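Long-range contact in probable ss-1,3-N-acetylglucosaminyltransferase (Staphylococcus aureus subsp. aureus N315, PDB 6H21), which is a probable glycosyltransferase of family 2 with a GT-A type domain, seen here with manganese and uridine-diphosphate-N-acetylglucosamine bound: residues 129-141 with 172-184. Numbering follows the deposited sequence.
Sequences ENNSDLIIGKYGV and LSVLKMFKKSVID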
loop_
_atom_site.group_PDB
_atom_site.type_symbol
_atom_site.label_atom_id
_atom_site.label_comp_id
_atom_site.label_asym_id
_atom_site.label_seq_id
_atom_site.Cartn_x
_atom_site.Cartn_y
_atom_site.Cartn_z
ATOM N N GLU C 129 10.520 52.483 -1.703
ATOM C CA GLU C 129 11.210 52.542 -0.407
ATOM C C GLU C 129 12.157 51.345 -0.233
ATOM O O GLU C 129 13.271 51.519 0.260
ATOM C CB GLU C 129 10.136 52.628 0.685
ATOM C CG GLU C 129 10.557 52.256 2.097
ATOM C CD GLU C 129 9.386 52.231 3.077
ATOM O OE1 GLU C 129 8.351 52.882 2.782
ATOM O OE2 GLU C 129 9.484 51.538 4.125
ATOM N N ASN C 130 11.720 50.146 -0.640
ATOM C CA ASN C 130 12.448 48.903 -0.373
ATOM C C ASN C 130 13.077 48.349 -1.654
ATOM O O ASN C 130 13.505 47.186 -1.683
ATOM C CB ASN C 130 11.531 47.872 0.280
ATOM C CG ASN C 130 11.004 48.398 1.592
ATOM O OD1 ASN C 130 11.764 48.551 2.538
ATOM N ND2 ASN C 130 9.725 48.731 1.637
ATOM N N ASN C 131 13.133 49.174 -2.704
ATOM C CA ASN C 131 13.771 48.794 -3.954
ATOM C C ASN C 131 13.225 47.429 -4.417
ATOM O O ASN C 131 13.963 46.564 -4.826
ATOM C CB ASN C 131 15.296 48.797 -3.791
ATOM C CG ASN C 131 16.031 48.553 -5.093
ATOM O OD1 ASN C 131 15.614 49.031 -6.150
ATOM N ND2 ASN C 131 17.116 47.799 -5.030
ATOM N N SER C 132 11.900 47.268 -4.375
ATOM C CA SER C 132 11.235 45.986 -4.671
ATOM C C SER C 132 11.092 45.764 -6.186
ATOM O O SER C 132 10.751 46.672 -6.945
ATOM C CB SER C 132 9.898 45.912 -3.981
ATOM O OG SER C 132 9.999 46.363 -2.638
ATOM N N ASP C 133 11.360 44.525 -6.600
ATOM C CA ASP C 133 11.055 44.009 -7.935
ATOM C C ASP C 133 9.592 43.557 -8.021
ATOM O O ASP C 133 8.991 43.624 -9.088
ATOM C CB ASP C 133 11.999 42.861 -8.292
ATOM C CG ASP C 133 13.450 43.293 -8.310
ATOM O OD1 ASP C 133 13.731 44.325 -8.938
ATOM O OD2 ASP C 133 14.272 42.604 -7.668
ATOM N N LEU C 134 9.023 43.128 -6.894
ATOM C CA LEU C 134 7.659 42.616 -6.816
ATOM C C LEU C 134 7.026 43.106 -5.510
ATOM O O LEU C 134 7.626 42.952 -4.459
ATOM C CB LEU C 134 7.731 41.086 -6.843
ATOM C CG LEU C 134 6.406 40.338 -6.740
ATOM C CD1 LEU C 134 5.516 40.607 -7.940
ATOM C CD2 LEU C 134 6.638 38.836 -6.598
ATOM N N ILE C 135 5.831 43.701 -5.578
ATOM C CA ILE C 135 5.093 44.040 -4.370
ATOM C C ILE C 135 3.732 43.334 -4.415
ATOM O O ILE C 135 3.014 43.402 -5.427
ATOM C CB ILE C 135 4.965 45.563 -4.173
ATOM C CG1 ILE C 135 6.298 46.285 -4.395
ATOM C CG2 ILE C 135 4.371 45.871 -2.802
ATOM C CD1 ILE C 135 6.507 46.789 -5.806
ATOM N N ILE C 136 3.432 42.610 -3.327
ATOM C CA ILE C 136 2.230 41.843 -3.202
ATOM C C ILE C 136 1.351 42.512 -2.160
ATOM O O ILE C 136 1.751 42.631 -1.015
ATOM C CB ILE C 136 2.538 40.385 -2.831
ATOM C CG1 ILE C 136 3.627 39.825 -3.745
ATOM C CG2 ILE C 136 1.275 39.544 -2.864
ATOM C CD1 ILE C 136 4.203 38.530 -3.277
ATOM N N GLY C 137 0.169 42.948 -2.597
ATOM C CA GLY C 137 -0.857 43.473 -1.698
ATOM C C GLY C 137 -1.793 42.369 -1.240
ATOM O O GLY C 137 -2.206 41.539 -2.036
ATOM N N LYS C 138 -2.162 42.394 0.041
ATOM C CA LYS C 138 -3.129 41.470 0.605
ATOM C C LYS C 138 -4.407 41.449 -0.237
ATOM O O LYS C 138 -4.922 42.501 -0.608
ATOM C CB LYS C 138 -3.471 41.905 2.028
ATOM C CG LYS C 138 -4.482 41.035 2.755
ATOM C CD LYS C 138 -4.547 41.352 4.234
ATOM C CE LYS C 138 -5.725 40.682 4.897
ATOM N NZ LYS C 138 -5.818 41.055 6.326
ATOM N N TYR C 139 -4.926 40.243 -0.483
ATOM C CA TYR C 139 -6.153 40.023 -1.244
ATOM C C TYR C 139 -7.346 40.079 -0.289
ATOM O O TYR C 139 -7.264 39.624 0.859
ATOM C CB TYR C 139 -6.097 38.688 -1.991
ATOM C CG TYR C 139 -4.964 38.627 -2.982
ATOM C CD1 TYR C 139 -4.993 39.405 -4.128
ATOM C CD2 TYR C 139 -3.848 37.839 -2.763
ATOM C CE1 TYR C 139 -3.935 39.418 -5.024
ATOM C CE2 TYR C 139 -2.788 37.832 -3.655
ATOM C CZ TYR C 139 -2.825 38.630 -4.786
ATOM O OH TYR C 139 -1.795 38.634 -5.682
ATOM N N GLY C 140 -8.432 40.690 -0.767
ATOM C CA GLY C 140 -9.751 40.480 -0.222
ATOM C C GLY C 140 -10.583 39.611 -1.146
ATOM O O GLY C 140 -10.124 39.218 -2.217
ATOM N N VAL C 141 -11.828 39.356 -0.734
ATOM C CA VAL C 141 -12.755 38.560 -1.513
ATOM C C VAL C 141 -14.167 39.171 -1.470
ATOM O O VAL C 141 -14.606 39.745 -0.463
ATOM C CB VAL C 141 -12.744 37.097 -1.032
ATOM C CG1 VAL C 141 -13.595 36.905 0.222
ATOM C CG2 VAL C 141 -13.200 36.166 -2.143
ATOM N N LEU C 172 0.773 32.636 -6.400
ATOM C CA LEU C 172 1.480 32.741 -7.648
ATOM C C LEU C 172 0.631 33.401 -8.745
ATOM O O LEU C 172 1.049 33.412 -9.912
ATOM C CB LEU C 172 1.908 31.332 -8.056
ATOM C CG LEU C 172 3.084 30.755 -7.285
ATOM C CD1 LEU C 172 3.391 29.356 -7.789
ATOM C CD2 LEU C 172 4.310 31.647 -7.366
ATOM N N SER C 173 -0.501 34.011 -8.397
ATOM C CA SER C 173 -1.251 34.825 -9.383
ATOM C C SER C 173 -0.366 36.004 -9.804
ATOM O O SER C 173 0.547 36.390 -9.080
ATOM C CB SER C 173 -2.577 35.319 -8.851
ATOM O OG SER C 173 -2.417 36.500 -8.078
ATOM N N VAL C 174 -0.677 36.596 -10.955
ATOM C CA VAL C 174 0.019 37.778 -11.419
ATOM C C VAL C 174 -0.689 39.057 -10.945
ATOM O O VAL C 174 -0.355 40.156 -11.442
ATOM C CB VAL C 174 0.166 37.757 -12.949
ATOM C CG1 VAL C 174 0.939 36.525 -13.390
ATOM C CG2 VAL C 174 -1.183 37.848 -13.640
ATOM N N LEU C 175 -1.609 38.941 -9.971
ATOM C CA LEU C 175 -2.390 40.099 -9.512
ATOM C C LEU C 175 -1.607 40.860 -8.424
ATOM O O LEU C 175 -1.951 40.880 -7.236
ATOM C CB LEU C 175 -3.766 39.614 -9.060
ATOM C CG LEU C 175 -4.474 38.717 -10.076
ATOM C CD1 LEU C 175 -5.780 38.198 -9.518
ATOM C CD2 LEU C 175 -4.706 39.445 -11.402
ATOM N N LYS C 176 -0.543 41.511 -8.897
ATOM C CA LYS C 176 0.576 41.998 -8.105
ATOM C C LYS C 176 1.256 43.138 -8.873
ATOM O O LYS C 176 0.985 43.341 -10.059
ATOM C CB LYS C 176 1.588 40.866 -7.892
ATOM C CG LYS C 176 1.089 39.680 -7.071
ATOM C CD LYS C 176 2.063 38.531 -7.034
ATOM C CE LYS C 176 1.687 37.452 -6.040
ATOM N NZ LYS C 176 0.370 36.827 -6.330
ATOM N N MET C 177 2.184 43.834 -8.215
ATOM C CA MET C 177 2.927 44.931 -8.849
ATOM C C MET C 177 4.357 44.454 -9.161
ATOM O O MET C 177 5.110 44.129 -8.280
ATOM C CB MET C 177 2.933 46.168 -7.943
ATOM C CG MET C 177 3.619 47.370 -8.558
ATOM S SD MET C 177 3.403 48.889 -7.596
ATOM C CE MET C 177 1.639 49.149 -7.771
ATOM N N PHE C 178 4.697 44.425 -10.455
ATOM C CA PHE C 178 5.947 43.905 -10.997
ATOM C C PHE C 178 6.791 45.038 -11.611
ATOM O O PHE C 178 6.296 45.791 -12.394
ATOM C CB PHE C 178 5.661 42.924 -12.137
ATOM C CG PHE C 178 4.981 41.625 -11.785
ATOM C CD1 PHE C 178 3.597 41.530 -11.735
ATOM C CD2 PHE C 178 5.722 40.473 -11.589
ATOM C CE1 PHE C 178 2.977 40.324 -11.463
ATOM C CE2 PHE C 178 5.095 39.268 -11.312
ATOM C CZ PHE C 178 3.725 39.196 -11.252
ATOM N N LYS C 179 8.089 45.079 -11.303
ATOM C CA LYS C 179 9.015 46.052 -11.898
ATOM C C LYS C 179 9.223 45.708 -13.379
ATOM O O LYS C 179 9.602 44.602 -13.729
ATOM C CB LYS C 179 10.346 46.072 -11.141
ATOM C CG LYS C 179 11.347 47.093 -11.667
ATOM C CD LYS C 179 12.567 47.250 -10.792
ATOM C CE LYS C 179 12.395 48.358 -9.774
ATOM N NZ LYS C 179 13.589 48.497 -8.913
ATOM N N LYS C 180 8.987 46.692 -14.243
ATOM C CA LYS C 180 8.905 46.476 -15.684
ATOM C C LYS C 180 10.273 46.083 -16.273
ATOM O O LYS C 180 10.342 45.294 -17.223
ATOM C CB LYS C 180 8.336 47.731 -16.360
ATOM C CG LYS C 180 8.087 47.590 -17.857
ATOM C CD LYS C 180 6.987 46.602 -18.196
ATOM C CE LYS C 180 7.003 46.116 -19.631
ATOM N NZ LYS C 180 7.311 47.184 -20.609
ATOM N N SER C 181 11.362 46.630 -15.729
ATOM C CA SER C 181 12.704 46.415 -16.304
ATOM C C SER C 181 13.103 44.932 -16.207
ATOM O O SER C 181 13.806 44.401 -17.069
ATOM C CB SER C 181 13.716 47.320 -15.643
ATOM O OG SER C 181 13.775 47.068 -14.244
ATOM N N VAL C 182 12.647 44.247 -15.154
ATOM C CA VAL C 182 12.903 42.816 -14.972
ATOM C C VAL C 182 12.205 42.040 -16.102
ATOM O O VAL C 182 12.780 41.108 -16.696
ATOM C CB VAL C 182 12.442 42.351 -13.575
ATOM C CG1 VAL C 182 12.516 40.840 -13.423
ATOM C CG2 VAL C 182 13.210 43.042 -12.453
ATOM N N ILE C 183 10.959 42.418 -16.387
ATOM C CA ILE C 183 10.170 41.805 -17.448
ATOM C C ILE C 183 10.847 42.063 -18.810
ATOM O O ILE C 183 10.941 41.144 -19.625
ATOM C CB ILE C 183 8.706 42.301 -17.384
ATOM C CG1 ILE C 183 7.958 41.671 -16.202
ATOM C CG2 ILE C 183 7.967 42.057 -18.696
ATOM C CD1 ILE C 183 6.698 42.411 -15.812
ATOM N N ASP C 184 11.338 43.290 -19.037
ATOM C CA ASP C 184 11.930 43.705 -20.344
ATOM C C ASP C 184 13.286 43.014 -20.589
ATOM O O ASP C 184 13.484 42.362 -21.629
ATOM C CB ASP C 184 12.107 45.221 -20.435
ATOM C CG ASP C 184 10.806 46.002 -20.390
ATOM O OD1 ASP C 184 9.743 45.388 -20.615
ATOM O OD2 ASP C 184 10.861 47.219 -20.116
HETATM O O HOH W 1 14.528 46.378 -7.368
HETATM O O HOH W 2 -1.536 42.089 -4.748
#
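Ile135 and Met177 form the hydrogen-bonded pair of a short antiparallel ladder, with Ile135 N to Met177 O at 2.8 Å and Met177 N to Ile135 O at 2.9 Å; Lys179 N adds a third rung to Asp133 O. On one face of the sheet Leu134 sets its CD1 methyl over the Phe178 ring, 3.8 Å from the centroid, and helix 198-207 packs against Leu134. The other face carries Ile135 and Met177 side by side, where both touch Leu123 of helix 119-129. Farther along, the buried Lys176 runs beside Ile136, then bends at its last torsion (chi4 61°), turning NZ to Tyr139 OH (2.9 Å) and Ser173 O; Ala171 O is a further partner. Tyr139 OH in turn donates to Leu175 O at 2.7 Å, approaching from above the carbonyl plane, and so ties strand 134-142 to the inverse gamma turn centred on Leu175. The Lys179 end is more open to solvent: a water accepts from Lys179 NZ at 2.8 Å and links it to Asp133 OD1, the two charged atoms staying 4.2 Å apart. Strand 177-179 lies between strands 105-108 and 134-142, antiparallel to both, in the mixed sheet of a GT-A fold, while Ser173 and Leu175 reach the uridine-diphosphate-N-acetylglucosamine pocket.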